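Local coordinates for protein KP6 killer toxin subunit alpha (Ustilago maydis virus P6, PDB 4GVB) that kills sensitive fungal cells as part of a secreted heterodimeric viral toxin, in which this subunit recognises cellular receptors before the beta subunit joins in to cause cell death, at residues 10-15 and 50-55; 16-21 and 29-34. All coordinates share one frame; numbering follows the deposited sequence.

Both contacts use strand 14-19, one of the two inner strands of an antiparallel sheet. Interaction 1 pairs its start with strand 50-53 and is partly buried, with the exposed Ser11 and Lys13 at one end. Interaction 2 sets the next part of the strand against helix 28-33, and all its touching residues are buried. Backbone hydrogen bonds and one His-carboxylate bond carry the first contact. A single threonine-to-backbone bond and small apolar groups carry the second. They lie on opposite sides of the chain's centre, about 15 Å between contact centres, and meet where Cys51 N probably bonds Cys16 O and the His50 ring stacks on Trp17.

Interaction 1 of 2, residues 10-15 and 50-55; sequences LSCKWE and HCLFSD
Phe53 O takes two backbone hydrogen bonds from 10-15. Lys13 N lies 3.0 Å from Phe53 O, above the carbonyl plane. Trp14 N lies 3.1 Å from Phe53 O, nearly in line with the C=O bond. Two residues thus face one, which is a classic beta bulge. Phe53 N returns a bond to Trp14 O and completes the antiparallel hydrogen-bonded pair. Glu15 and Leu52 form the next, non-hydrogen-bonded pair. Here Leu52 CA lies 3.3 Å from Trp14 O in a CA-H...O contact.

One polar bond joins side chains. His50 ND1 gives its hydrogen to Glu15 OE2 at 2.7 Å, on the anti side, tilted out of the carboxylate plane. The N-H...O angle is 156°. The carboxylate and ring planes are 61° apart. Glu15 has CG anti to its backbone N (chi1 169°) and an extended chain beyond, which carries OE2 to the ring edge. The other ring nitrogen, NE2, bonds Glu26.

Apolar packing lies on both faces of the strand pair. On one, Leu52 CB meets Cys12 SG at 3.7 Å, and Leu52 CG packs against Glu15 CB. On the other, Trp14 CB rests 3.7 Å from Phe53 CE1, and Arg58 makes a cation-pi contact with the indole. At the outer end the Lys13 chain runs alongside Ser54, with Lys13 CD 3.5 Å from Ser54 O. Ser54 OG bonds the amino group of Asn1, and a disulfide ties Cys12 to Cys5 of helix 2-8.

The shared carbonyl fixes the bulge where strand 14-19 begins and strand 50-53 ends. With both nitrogens bonded, the His50 ring is held against rotation, and the nearby carboxylates would probably favour its protonated form.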
# COMPACT_ATOMS: atom_id res chain seq x y z
N LEU A 10 16.12 -12.72 13.94
CA LEU A 10 17.47 -12.72 14.48
C LEU A 10 18.49 -12.93 13.37
O LEU A 10 18.23 -13.66 12.42
CB LEU A 10 17.61 -13.80 15.57
CG LEU A 10 16.63 -13.75 16.75
CD1 LEU A 10 16.80 -14.92 17.72
CD2 LEU A 10 16.71 -12.43 17.49
N SER A 11 19.65 -12.29 13.48
CA SER A 11 20.69 -12.42 12.47
C SER A 11 20.22 -11.95 11.09
O SER A 11 20.70 -12.44 10.08
CB SER A 11 21.18 -13.88 12.37
OG SER A 11 21.56 -14.37 13.65
N CYS A 12 19.28 -11.02 11.06
CA CYS A 12 18.96 -10.34 9.82
C CYS A 12 20.08 -9.36 9.50
O CYS A 12 20.90 -9.04 10.36
CB CYS A 12 17.61 -9.63 9.92
SG CYS A 12 16.27 -10.69 10.49
N LYS A 13 20.13 -8.92 8.25
CA LYS A 13 21.16 -7.99 7.82
C LYS A 13 20.59 -6.64 7.42
O LYS A 13 21.29 -5.63 7.45
CB LYS A 13 21.98 -8.60 6.68
CG LYS A 13 22.58 -9.95 7.05
CD LYS A 13 23.55 -10.46 6.00
CE LYS A 13 24.29 -11.69 6.53
NZ LYS A 13 25.65 -11.85 5.97
N TRP A 14 19.32 -6.63 7.06
CA TRP A 14 18.67 -5.41 6.61
C TRP A 14 17.31 -5.24 7.28
O TRP A 14 16.64 -6.23 7.60
CB TRP A 14 18.50 -5.43 5.09
CG TRP A 14 19.78 -5.58 4.33
CD1 TRP A 14 20.23 -6.69 3.67
CD2 TRP A 14 20.76 -4.57 4.13
NE1 TRP A 14 21.44 -6.43 3.08
CE2 TRP A 14 21.79 -5.13 3.35
CE3 TRP A 14 20.88 -3.24 4.54
CZ2 TRP A 14 22.92 -4.41 2.97
CZ3 TRP A 14 22.00 -2.52 4.17
CH2 TRP A 14 23.01 -3.11 3.39
N GLU A 15 16.92 -3.99 7.50
CA GLU A 15 15.63 -3.67 8.07
C GLU A 15 15.06 -2.50 7.28
O GLU A 15 15.55 -1.39 7.42
CB GLU A 15 15.80 -3.26 9.52
CG GLU A 15 14.57 -2.66 10.16
CD GLU A 15 14.82 -2.34 11.60
OE1 GLU A 15 16.00 -2.43 12.01
OE2 GLU A 15 13.85 -2.04 12.33
N HIS A 50 8.32 -2.87 10.20
CA HIS A 50 9.49 -2.93 9.31
C HIS A 50 9.66 -4.33 8.71
O HIS A 50 9.13 -5.31 9.25
CB HIS A 50 10.77 -2.54 10.04
CG HIS A 50 10.78 -1.13 10.54
ND1 HIS A 50 11.62 -0.70 11.55
CD2 HIS A 50 10.05 -0.05 10.17
CE1 HIS A 50 11.41 0.58 11.77
NE2 HIS A 50 10.46 1.00 10.95
N CYS A 51 10.38 -4.41 7.59
CA CYS A 51 10.63 -5.69 6.93
C CYS A 51 12.10 -6.06 7.01
O CYS A 51 12.96 -5.33 6.52
CB CYS A 51 10.20 -5.68 5.46
SG CYS A 51 10.15 -7.33 4.67
N LEU A 52 12.37 -7.23 7.59
CA LEU A 52 13.73 -7.68 7.82
C LEU A 52 14.07 -8.87 6.93
O LEU A 52 13.20 -9.66 6.58
CB LEU A 52 13.94 -8.01 9.30
CG LEU A 52 14.00 -6.78 10.21
CD1 LEU A 52 12.63 -6.18 10.41
CD2 LEU A 52 14.62 -7.10 11.58
N PHE A 53 15.33 -8.96 6.52
CA PHE A 53 15.83 -10.10 5.79
C PHE A 53 17.36 -10.25 5.87
O PHE A 53 18.09 -9.28 6.13
CB PHE A 53 15.35 -10.14 4.32
CG PHE A 53 15.17 -8.78 3.70
CD1 PHE A 53 16.27 -8.04 3.26
CD2 PHE A 53 13.90 -8.23 3.54
CE1 PHE A 53 16.10 -6.78 2.69
CE2 PHE A 53 13.72 -6.97 2.96
CZ PHE A 53 14.82 -6.24 2.55
N SER A 54 17.81 -11.47 5.65
CA SER A 54 19.24 -11.76 5.68
C SER A 54 19.79 -11.63 4.26
O SER A 54 20.73 -10.88 4.02
CB SER A 54 19.50 -13.17 6.24
OG SER A 54 20.87 -13.51 6.17
N ASP A 55 19.20 -12.36 3.32
CA ASP A 55 19.56 -12.16 1.93
C ASP A 55 19.25 -10.71 1.57
O ASP A 55 18.38 -10.08 2.17
CB ASP A 55 18.80 -13.13 1.02
CG ASP A 55 19.28 -14.57 1.16
OD1 ASP A 55 20.38 -14.79 1.72
OD2 ASP A 55 18.58 -15.48 0.69

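Interaction 2 of 2, residues 16-21 and 29-34; sequences CWCTAH and YATAAG
Thr31 OG1 accepts a hydrogen bond from Cys18 N at 3.0 Å, with an N-H...O angle of 163°. It is the one hydrogen bond between 16-21 and 29-34. Thr31 OG1 lies 3.5 Å from Trp17 CB. Thr31 CG2 points instead to Cys16 O at 4.1 Å. The branch is set by chi1 -61°: OG1 lies anti to the carbonyl carbon and CG2 anti to the backbone N, which puts OG1 at Cys18 N and CG2 near Cys16 O. Beside the threonine, Ala30 CB meets Cys18 CB at 3.9 Å. Cys18 SG also passes close to the helix backbone, 4.0 Å from Thr31 N.

The next shell holds these groups in place. Cys18 SG is bonded to Cys65 and Cys16 SG to Cys74, so disulfides tie the strand to helix 58-67 and to strand 71-76. Thr31 OG1 also makes a weak hydrogen bond to Leu27 O, one turn back in the chain, while Phe61 of helix 58-67 and Tyr44 of strand 43-45 pack on Thr31. Further out, Tyr29 and His21 meet the beta subunit, through its Arg66 and His69 respectively.

The axes of strand 16-19 and helix 29-33 approach to 6.9 Å, a close approach that fits the small alanine, threonine and cysteine side chains. In this buried contact, a threonine hydroxyl satisfies a strand N-H that faces the helix.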
# COMPACT_ATOMS: atom_id res chain seq x y z
N CYS A 16 14.04 -2.76 6.46
CA CYS A 16 13.60 -1.76 5.48
C CYS A 16 12.11 -1.45 5.62
O CYS A 16 11.36 -2.24 6.17
CB CYS A 16 13.86 -2.27 4.05
SG CYS A 16 15.56 -2.61 3.61
N TRP A 17 11.71 -0.28 5.12
CA TRP A 17 10.30 0.11 5.13
C TRP A 17 9.95 1.12 4.04
O TRP A 17 10.80 1.87 3.57
CB TRP A 17 9.87 0.64 6.50
CG TRP A 17 10.61 1.86 6.98
CD1 TRP A 17 10.22 3.17 6.85
CD2 TRP A 17 11.86 1.88 7.68
NE1 TRP A 17 11.17 4.00 7.41
CE2 TRP A 17 12.17 3.23 7.94
CE3 TRP A 17 12.74 0.88 8.12
CZ2 TRP A 17 13.33 3.61 8.61
CZ3 TRP A 17 13.89 1.26 8.78
CH2 TRP A 17 14.18 2.61 9.02
N CYS A 18 8.67 1.13 3.67
CA CYS A 18 8.17 2.12 2.72
C CYS A 18 7.97 3.47 3.42
O CYS A 18 7.55 3.52 4.56
CB CYS A 18 6.84 1.65 2.12
SG CYS A 18 6.98 0.12 1.16
N THR A 19 8.27 4.56 2.71
CA THR A 19 8.08 5.91 3.25
C THR A 19 7.27 6.80 2.31
O THR A 19 7.44 6.76 1.10
CB THR A 19 9.42 6.59 3.58
OG1 THR A 19 10.20 6.72 2.39
CG2 THR A 19 10.19 5.79 4.61
N ALA A 20 6.37 7.58 2.88
CA ALA A 20 5.59 8.54 2.10
C ALA A 20 6.53 9.60 1.54
O ALA A 20 7.38 10.13 2.26
CB ALA A 20 4.55 9.17 2.96
N HIS A 21 6.41 9.90 0.25
CA HIS A 21 7.22 10.97 -0.31
C HIS A 21 6.88 12.30 0.39
O HIS A 21 5.78 12.46 0.92
CB HIS A 21 7.08 11.05 -1.84
CG HIS A 21 5.80 11.67 -2.31
ND1 HIS A 21 5.00 11.08 -3.26
CD2 HIS A 21 5.19 12.83 -1.97
CE1 HIS A 21 3.95 11.85 -3.49
NE2 HIS A 21 4.04 12.92 -2.72
N TYR A 29 1.26 -0.24 6.40
CA TYR A 29 0.40 -1.05 5.54
C TYR A 29 1.07 -1.38 4.21
O TYR A 29 0.88 -2.47 3.67
CB TYR A 29 -0.92 -0.33 5.27
CG TYR A 29 -1.89 -0.39 6.43
CD1 TYR A 29 -2.76 -1.45 6.57
CD2 TYR A 29 -1.92 0.62 7.38
CE1 TYR A 29 -3.66 -1.50 7.63
CE2 TYR A 29 -2.81 0.58 8.45
CZ TYR A 29 -3.68 -0.49 8.57
OH TYR A 29 -4.57 -0.54 9.62
N ALA A 30 1.84 -0.44 3.69
CA ALA A 30 2.56 -0.66 2.43
C ALA A 30 3.74 -1.61 2.66
O ALA A 30 4.00 -2.51 1.86
CB ALA A 30 3.04 0.65 1.88
N THR A 31 4.44 -1.41 3.77
CA THR A 31 5.53 -2.30 4.16
C THR A 31 5.02 -3.71 4.36
O THR A 31 5.59 -4.65 3.81
CB THR A 31 6.24 -1.85 5.46
OG1 THR A 31 6.80 -0.56 5.27
CG2 THR A 31 7.36 -2.83 5.81
N ALA A 32 3.97 -3.85 5.15
CA ALA A 32 3.37 -5.16 5.41
C ALA A 32 3.05 -5.91 4.13
O ALA A 32 3.30 -7.10 4.05
CB ALA A 32 2.11 -5.02 6.25
N ALA A 33 2.47 -5.21 3.16
CA ALA A 33 2.08 -5.83 1.89
C ALA A 33 3.25 -6.34 1.06
O ALA A 33 3.07 -7.13 0.11
CB ALA A 33 1.23 -4.85 1.06
N GLY A 34 4.45 -5.86 1.39
CA GLY A 34 5.68 -6.27 0.74
C GLY A 34 6.55 -7.16 1.62
O GLY A 34 7.72 -7.35 1.32